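Local atomic coordinates of pyocin sheath PA0622 (Pseudomonas aeruginosa, PDB entry 6PYT), a protein that probably forms the contractile sheath around the inner tube of a pyocin, a phage-tail-like particle, in many stacked copies. Residues 19-24 and 208-213; 215-220 and 284-289; 97-102 and 137-142. All blocks are in the same frame, centred on the assembly; numbering follows the deposited sequence.

Interaction 1: residues 19-24 and 208-213; sequences IALPAS and FAWTDA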
loop_
_atom_site.group_PDB
_atom_site.type_symbol
_atom_site.label_atom_id
_atom_site.label_comp_id
_atom_site.label_asym_id
_atom_site.label_seq_id
_atom_site.Cartn_x
_atom_site.Cartn_y
_atom_site.Cartn_z
ATOM N N ILE B 19 -20.850 38.627 29.138
ATOM C CA ILE B 19 -20.868 38.232 27.727
ATOM C C ILE B 19 -22.259 37.836 27.262
ATOM O O ILE B 19 -22.997 37.123 27.950
ATOM C CB ILE B 19 -19.851 37.099 27.475
ATOM C CG1 ILE B 19 -19.922 35.988 28.537
ATOM C CG2 ILE B 19 -18.452 37.640 27.352
ATOM C CD1 ILE B 19 -20.773 34.785 28.170
ATOM N N ALA B 20 -22.635 38.358 26.102
ATOM C CA ALA B 20 -23.939 38.131 25.514
ATOM C C ALA B 20 -23.761 38.096 24.009
ATOM O O ALA B 20 -22.791 38.637 23.472
ATOM C CB ALA B 20 -24.932 39.218 25.926
ATOM N N LEU B 21 -24.687 37.432 23.332
ATOM C CA LEU B 21 -24.644 37.402 21.877
ATOM C C LEU B 21 -24.980 38.781 21.329
ATOM O O LEU B 21 -25.947 39.404 21.782
ATOM C CB LEU B 21 -25.614 36.370 21.302
ATOM C CG LEU B 21 -25.165 34.916 21.130
ATOM C CD1 LEU B 21 -25.062 34.180 22.455
ATOM C CD2 LEU B 21 -26.120 34.200 20.184
ATOM N N PRO B 22 -24.204 39.296 20.377
ATOM C CA PRO B 22 -24.548 40.577 19.743
ATOM C C PRO B 22 -25.778 40.425 18.860
ATOM O O PRO B 22 -25.790 39.631 17.920
ATOM C CB PRO B 22 -23.293 40.917 18.932
ATOM C CG PRO B 22 -22.616 39.595 18.702
ATOM C CD PRO B 22 -22.919 38.756 19.903
ATOM N N ALA B 23 -26.820 41.182 19.180
ATOM C CA ALA B 23 -28.098 41.105 18.489
ATOM C C ALA B 23 -28.269 42.279 17.537
ATOM O O ALA B 23 -27.668 43.341 17.715
ATOM C CB ALA B 23 -29.252 41.085 19.489
ATOM N N SER B 24 -29.104 42.080 16.521
ATOM C CA SER B 24 -29.377 43.114 15.533
ATOM C C SER B 24 -30.649 43.893 15.815
ATOM O O SER B 24 -30.870 44.930 15.184
ATOM C CB SER B 24 -29.470 42.506 14.131
ATOM O OG SER B 24 -28.229 41.955 13.726
ATOM N N PHE B 208 -36.243 39.052 24.067
ATOM C CA PHE B 208 -36.990 39.117 22.826
ATOM C C PHE B 208 -36.049 39.403 21.670
ATOM O O PHE B 208 -36.245 38.894 20.564
ATOM C CB PHE B 208 -38.031 40.219 22.934
ATOM C CG PHE B 208 -39.320 39.923 22.254
ATOM C CD1 PHE B 208 -40.351 39.344 22.965
ATOM C CD2 PHE B 208 -39.505 40.197 20.923
ATOM C CE1 PHE B 208 -41.553 39.088 22.366
ATOM C CE2 PHE B 208 -40.710 39.922 20.315
ATOM C CZ PHE B 208 -41.728 39.363 21.043
ATOM N N ALA B 209 -35.005 40.190 21.930
ATOM C CA ALA B 209 -33.989 40.524 20.945
ATOM C C ALA B 209 -32.890 39.481 20.869
ATOM O O ALA B 209 -32.206 39.390 19.846
ATOM C CB ALA B 209 -33.378 41.881 21.280
ATOM N N TRP B 210 -32.693 38.714 21.939
ATOM C CA TRP B 210 -31.738 37.617 21.913
ATOM C C TRP B 210 -32.225 36.479 21.034
ATOM O O TRP B 210 -31.418 35.790 20.405
ATOM C CB TRP B 210 -31.508 37.108 23.327
ATOM C CG TRP B 210 -30.532 36.007 23.401
ATOM C CD1 TRP B 210 -29.184 36.110 23.344
ATOM C CD2 TRP B 210 -30.830 34.616 23.455
ATOM N NE1 TRP B 210 -28.614 34.869 23.414
ATOM C CE2 TRP B 210 -29.609 33.933 23.477
ATOM C CE3 TRP B 210 -32.014 33.881 23.507
ATOM C CZ2 TRP B 210 -29.535 32.555 23.549
ATOM C CZ3 TRP B 210 -31.936 32.515 23.579
ATOM C CH2 TRP B 210 -30.709 31.861 23.595
ATOM N N THR B 211 -33.539 36.268 20.986
ATOM C CA THR B 211 -34.110 35.187 20.196
ATOM C C THR B 211 -33.964 35.462 18.705
ATOM O O THR B 211 -33.873 34.528 17.903
ATOM C CB THR B 211 -35.574 35.012 20.588
ATOM O OG1 THR B 211 -35.668 34.979 22.015
ATOM C CG2 THR B 211 -36.121 33.705 20.071
ATOM N N ASP B 212 -33.893 36.736 18.325
ATOM C CA ASP B 212 -33.658 37.092 16.934
ATOM C C ASP B 212 -32.250 36.728 16.494
ATOM O O ASP B 212 -32.026 36.437 15.315
ATOM C CB ASP B 212 -33.884 38.584 16.742
ATOM N N ALA B 213 -31.294 36.741 17.422
ATOM C CA ALA B 213 -29.912 36.448 17.072
ATOM C C ALA B 213 -29.706 34.960 16.831
ATOM O O ALA B 213 -29.291 34.547 15.742
ATOM C CB ALA B 213 -28.977 36.948 18.170
#
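The backbone carrying L21 and A23 crosses helix 208-213 almost at right angles (95°), the two axes coming within 7.0 Å of each other and the CA atoms of A23 and A213 within 5.2 Å. L21 and A23 both point their CB toward the helix, while CB of P22, between them, points away. L21 meets the pyrrole corner of the W210 indole: its CD1 lies 3.7 Å from NE1, at the ring edge and near the ring plane, and its CB is 4.1 Å from CD1 of W210. With CG trans to the backbone N (chi1 -179°), the end of the indole comes nearer the strand than its CB direction alone would suggest. A23 needs no reach: its CB sits 3.4 Å from the carbonyl O of A209 and 4.4 Å from CB of A213, so the strand comes close to the helix backbone here. The contact is mainly apolar packing near the surface, without polar bonds between the two segments. Strand 76-86 flanks it, A76 touching both A23 and W210 and Q77 hydrogen-bonding to the L21 backbone; R75, just before the strand, makes a cation-pi contact with W210. Farther along strand 21-33, S25 and I27 pack on A209 of helix 201-214.

Interaction 2: residues 215-220 and 284-289; sequences YGFWSS and VRTMDL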
loop_
_atom_site.group_PDB
_atom_site.type_symbol
_atom_site.label_atom_id
_atom_site.label_comp_id
_atom_site.label_asym_id
_atom_site.label_seq_id
_atom_site.Cartn_x
_atom_site.Cartn_y
_atom_site.Cartn_z
ATOM N N TYR B 215 -32.074 32.253 17.240
ATOM C CA TYR B 215 -33.153 31.439 16.699
ATOM C C TYR B 215 -33.930 32.105 15.575
ATOM O O TYR B 215 -34.717 31.428 14.913
ATOM C CB TYR B 215 -34.118 31.050 17.813
ATOM C CG TYR B 215 -33.482 30.172 18.850
ATOM C CD1 TYR B 215 -33.285 28.821 18.613
ATOM C CD2 TYR B 215 -33.072 30.694 20.068
ATOM C CE1 TYR B 215 -32.698 28.012 19.561
ATOM C CE2 TYR B 215 -32.491 29.894 21.023
ATOM C CZ TYR B 215 -32.307 28.554 20.765
ATOM O OH TYR B 215 -31.724 27.751 21.717
ATOM N N GLY B 216 -33.737 33.391 15.338
ATOM C CA GLY B 216 -34.478 34.086 14.311
ATOM C C GLY B 216 -35.772 34.683 14.836
ATOM O O GLY B 216 -36.346 34.230 15.824
ATOM N N PHE B 217 -36.246 35.711 14.127
ATOM C CA PHE B 217 -37.384 36.496 14.593
ATOM C C PHE B 217 -38.701 35.736 14.548
ATOM O O PHE B 217 -39.665 36.164 15.185
ATOM C CB PHE B 217 -37.501 37.800 13.794
ATOM C CG PHE B 217 -37.677 37.617 12.308
ATOM C CD1 PHE B 217 -36.577 37.590 11.474
ATOM C CD2 PHE B 217 -38.938 37.512 11.740
ATOM C CE1 PHE B 217 -36.727 37.434 10.117
ATOM C CE2 PHE B 217 -39.088 37.350 10.385
ATOM C CZ PHE B 217 -37.983 37.316 9.577
ATOM N N TRP B 218 -38.768 34.634 13.811
ATOM C CA TRP B 218 -39.984 33.839 13.759
ATOM C C TRP B 218 -40.126 32.909 14.950
ATOM O O TRP B 218 -41.209 32.366 15.164
ATOM C CB TRP B 218 -40.017 33.021 12.470
ATOM C CG TRP B 218 -38.876 32.078 12.351
ATOM C CD1 TRP B 218 -38.837 30.781 12.758
ATOM C CD2 TRP B 218 -37.590 32.366 11.811
ATOM N NE1 TRP B 218 -37.611 30.238 12.492
ATOM C CE2 TRP B 218 -36.825 31.195 11.911
ATOM C CE3 TRP B 218 -37.010 33.503 11.250
ATOM C CZ2 TRP B 218 -35.513 31.129 11.474
ATOM C CZ3 TRP B 218 -35.717 33.434 10.810
ATOM C CH2 TRP B 218 -34.979 32.258 10.922
ATOM N N SER B 219 -39.061 32.691 15.710
ATOM C CA SER B 219 -39.149 31.812 16.861
ATOM C C SER B 219 -39.828 32.520 18.023
ATOM O O SER B 219 -39.818 33.747 18.130
ATOM C CB SER B 219 -37.767 31.330 17.286
ATOM O OG SER B 219 -37.192 30.488 16.309
ATOM N N SER B 220 -40.412 31.745 18.874
ATOM C CA SER B 220 -41.025 32.406 20.011
ATOM C C SER B 220 -40.013 32.555 21.137
ATOM O O SER B 220 -39.104 31.734 21.278
ATOM C CB SER B 220 -42.230 31.617 20.507
ATOM O OG SER B 220 -41.827 30.400 21.099
ATOM N N VAL B 284 -47.263 37.918 14.918
ATOM C CA VAL B 284 -47.163 39.367 14.837
ATOM C C VAL B 284 -45.742 39.789 14.491
ATOM O O VAL B 284 -45.539 40.715 13.703
ATOM C CB VAL B 284 -47.650 39.989 16.153
ATOM C CG1 VAL B 284 -47.643 41.495 16.078
ATOM C CG2 VAL B 284 -49.027 39.473 16.482
ATOM N N ARG B 285 -44.738 39.104 15.038
ATOM C CA ARG B 285 -43.353 39.497 14.797
ATOM C C ARG B 285 -42.882 39.076 13.409
ATOM O O ARG B 285 -42.071 39.776 12.796
ATOM C CB ARG B 285 -42.437 38.884 15.852
ATOM C CG ARG B 285 -41.037 39.420 15.880
ATOM C CD ARG B 285 -40.915 40.631 16.774
ATOM N NE ARG B 285 -39.611 41.282 16.652
ATOM C CZ ARG B 285 -38.487 40.856 17.222
ATOM N NH1 ARG B 285 -38.460 39.730 17.921
ATOM N NH2 ARG B 285 -37.363 41.530 17.040
ATOM N N THR B 286 -43.356 37.930 12.909
ATOM C CA THR B 286 -42.923 37.453 11.598
ATOM C C THR B 286 -43.464 38.340 10.495
ATOM O O THR B 286 -42.713 38.766 9.616
ATOM C CB THR B 286 -43.370 36.012 11.364
ATOM O OG1 THR B 286 -42.833 35.177 12.391
ATOM C CG2 THR B 286 -42.903 35.505 10.018
ATOM N N MET B 287 -44.766 38.645 10.546
ATOM C CA MET B 287 -45.390 39.539 9.575
ATOM C C MET B 287 -44.792 40.934 9.636
ATOM O O MET B 287 -44.710 41.622 8.615
ATOM C CB MET B 287 -46.901 39.580 9.825
ATOM C CG MET B 287 -47.730 40.428 8.865
ATOM S SD MET B 287 -47.972 42.133 9.394
ATOM C CE MET B 287 -48.773 42.832 7.960
ATOM N N ASP B 288 -44.348 41.354 10.816
ATOM C CA ASP B 288 -43.732 42.664 10.962
ATOM C C ASP B 288 -42.327 42.686 10.383
ATOM O O ASP B 288 -41.922 43.675 9.768
ATOM C CB ASP B 288 -43.701 43.054 12.435
ATOM N N LEU B 289 -41.564 41.615 10.573
ATOM C CA LEU B 289 -40.182 41.581 10.122
ATOM C C LEU B 289 -39.969 40.761 8.858
ATOM O O LEU B 289 -38.826 40.641 8.411
ATOM C CB LEU B 289 -39.274 41.064 11.234
ATOM C CG LEU B 289 -39.109 42.018 12.409
ATOM C CD1 LEU B 289 -38.367 41.351 13.518
ATOM C CD2 LEU B 289 -38.356 43.246 11.968
#
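F217 packs against T286 and L289 in a partly buried, mainly apolar contact between the loop that follows helix 201-214 and helix 281-295. The F217 ring lies between two groups. On one face L289 CB makes a CH-pi contact, 3.9 Å from the ring centroid and 22° off the normal; on the opposite face CE3 of the neighbouring W218 stands 4.0 Å above the ring centre. The edge of the ring meets T286 CA in its plane. L289 adds its CD1, 3.7 Å from F217 CB, so the leucine, crossing the phenylalanine at a slant, touches both ring and stem. F217 has CG between its backbone N and carbonyl carbon (chi1 59°), as has W218, and in this arrangement the indole lies over the F217 ring. One face of the W218 indole in turn receives the carbonyl O of Y215 and CA of G216. Closer to the backbone, the aliphatic part of R285 lies against the loop, its CG 3.6 Å from the carbonyl O of F217. T286 OG1 lies beside W218 CB at 3.5 Å but bonds to the carbonyl O of T282 one helical turn earlier. L325 and Q328 of helix 310-328 pack on F217 and W218 respectively. The loop opens with a type I beta turn from G216 to S219, closed by the hydrogen bond S219 N to G216 O (3.1 Å); S219 OG also donates to the carbonyl O of Y215, from above the carbonyl plane. A positive-phi glycine just after a helix, leading into a beta turn, is a common way for a helix to end; here the turn presents F217 to a helix of the C-terminal family region, so that the contact joins it to the subtilisin-like region.

Interaction 3: residues 97-102 and 137-142; sequences AVIGGI and QAVATA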
loop_
_atom_site.group_PDB
_atom_site.type_symbol
_atom_site.label_atom_id
_atom_site.label_comp_id
_atom_site.label_asym_id
_atom_site.label_seq_id
_atom_site.Cartn_x
_atom_site.Cartn_y
_atom_site.Cartn_z
ATOM N N ALA B 97 -45.370 62.691 31.602
ATOM C CA ALA B 97 -44.041 62.977 31.092
ATOM C C ALA B 97 -43.425 61.786 30.374
ATOM O O ALA B 97 -42.586 61.975 29.488
ATOM C CB ALA B 97 -43.130 63.430 32.234
ATOM N N VAL B 98 -43.827 60.567 30.732
ATOM C CA VAL B 98 -43.368 59.392 29.998
ATOM C C VAL B 98 -44.057 59.315 28.643
ATOM O O VAL B 98 -43.417 59.014 27.629
ATOM C CB VAL B 98 -43.590 58.120 30.839
ATOM C CG1 VAL B 98 -43.231 56.872 30.057
ATOM C CG2 VAL B 98 -42.754 58.184 32.092
ATOM N N ILE B 99 -45.361 59.605 28.600
ATOM C CA ILE B 99 -46.069 59.722 27.327
ATOM C C ILE B 99 -45.497 60.870 26.509
ATOM O O ILE B 99 -45.081 60.690 25.359
ATOM C CB ILE B 99 -47.577 59.911 27.560
ATOM C CG1 ILE B 99 -48.189 58.674 28.200
ATOM C CG2 ILE B 99 -48.277 60.226 26.256
ATOM C CD1 ILE B 99 -49.583 58.900 28.699
ATOM N N GLY B 100 -45.454 62.062 27.096
ATOM C CA GLY B 100 -44.860 63.199 26.418
ATOM C C GLY B 100 -45.753 63.710 25.308
ATOM O O GLY B 100 -46.985 63.701 25.408
ATOM N N GLY B 101 -45.132 64.154 24.238
ATOM C CA GLY B 101 -45.870 64.616 23.087
ATOM C C GLY B 101 -45.074 65.666 22.334
ATOM O O GLY B 101 -43.847 65.693 22.395
ATOM N N ILE B 102 -45.810 66.516 21.630
ATOM C CA ILE B 102 -45.233 67.610 20.874
ATOM C C ILE B 102 -45.341 68.927 21.641
ATOM O O ILE B 102 -45.272 69.998 21.043
ATOM C CB ILE B 102 -45.874 67.724 19.484
ATOM C CG1 ILE B 102 -47.392 67.872 19.623
ATOM C CG2 ILE B 102 -45.509 66.530 18.624
ATOM C CD1 ILE B 102 -48.104 68.230 18.339
ATOM N N GLN B 137 -52.443 52.792 32.863
ATOM C CA GLN B 137 -53.238 52.500 31.682
ATOM C C GLN B 137 -53.099 53.576 30.616
ATOM O O GLN B 137 -53.367 53.306 29.442
ATOM C CB GLN B 137 -54.697 52.311 32.109
ATOM C CG GLN B 137 -55.594 51.591 31.125
ATOM C CD GLN B 137 -56.351 52.529 30.229
ATOM O OE1 GLN B 137 -56.676 53.649 30.620
ATOM N NE2 GLN B 137 -56.650 52.078 29.021
ATOM N N ALA B 138 -52.656 54.777 30.995
ATOM C CA ALA B 138 -52.450 55.851 30.030
ATOM C C ALA B 138 -51.150 55.679 29.264
ATOM O O ALA B 138 -51.101 55.942 28.058
ATOM C CB ALA B 138 -52.461 57.202 30.737
ATOM N N VAL B 139 -50.085 55.264 29.954
ATOM C CA VAL B 139 -48.807 55.018 29.295
ATOM C C VAL B 139 -48.914 53.819 28.369
ATOM O O VAL B 139 -48.448 53.853 27.226
ATOM C CB VAL B 139 -47.704 54.824 30.347
ATOM C CG1 VAL B 139 -46.393 54.407 29.703
ATOM C CG2 VAL B 139 -47.514 56.089 31.137
ATOM N N ALA B 140 -49.590 52.768 28.821
ATOM C CA ALA B 140 -49.749 51.558 28.031
ATOM C C ALA B 140 -50.683 51.731 26.841
ATOM O O ALA B 140 -50.740 50.841 25.991
ATOM C CB ALA B 140 -50.241 50.434 28.932
ATOM N N THR B 141 -51.420 52.836 26.760
ATOM C CA THR B 141 -52.109 53.195 25.530
ATOM C C THR B 141 -51.214 54.016 24.609
ATOM O O THR B 141 -51.283 53.865 23.384
ATOM C CB THR B 141 -53.395 53.956 25.865
ATOM O OG1 THR B 141 -54.174 53.174 26.776
ATOM C CG2 THR B 141 -54.235 54.192 24.625
ATOM N N ALA B 142 -50.345 54.856 25.173
ATOM C CA ALA B 142 -49.339 55.527 24.361
ATOM C C ALA B 142 -48.294 54.552 23.847
ATOM O O ALA B 142 -47.735 54.765 22.769
ATOM C CB ALA B 142 -48.662 56.634 25.160
#
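I99 and V98, at the end of helix 91-99, face the first turn of helix 139-150, the connecting helix of a beta-alpha-beta crossover between the parallel strands 127-129 and 153-156 of the mixed sheet. V98 and I99 meet this helix differently. V98 CG1 and V139 CG1 approach at 4.0 Å with their side chains turned about a right angle to each other, each valine holding CG1 opposite its backbone N. I99 reaches along the other helix: CG1, trans to the carbonyl carbon of I99 (chi1 -65°), comes 3.7 Å from CB of A142 and 4.0 Å from CG2 of V139, while CG2 also rests against the A142 methyl. Thus I99 spans one turn, from A138 to A142. Just past I99 the chain leaves helical geometry at G100, whose phi is positive, and G101 bonds by its backbone to T109 in a short antiparallel pair. H133, in a loop, also touches V98. The tip of I99, CD1, ends 3.9 Å from CB of A138 and 3.4 Å from its carbonyl O.

In the fold
Interactions 1 and 2 form one continuous patch, their centres 13 Å apart, because helix 201-214 runs directly into the loop of interaction 2. They touch where W210 CH2 meets Y215 CE2 at 3.7 Å and where T211 CG2 packs on S219 CB at 4.0 Å; F208 also lies beside R285. Thus one face of helix 201-214 meets strand 21-33 and another the loop that leans on helix 281-295. Interaction 3 is separate: its centre lies 28 Å from that of interaction 1 and 27 Å from that of interaction 2, with nearest atoms about 15 and 14 Å away, respectively. In sequence it is nested inside the loop that interaction 1 closes.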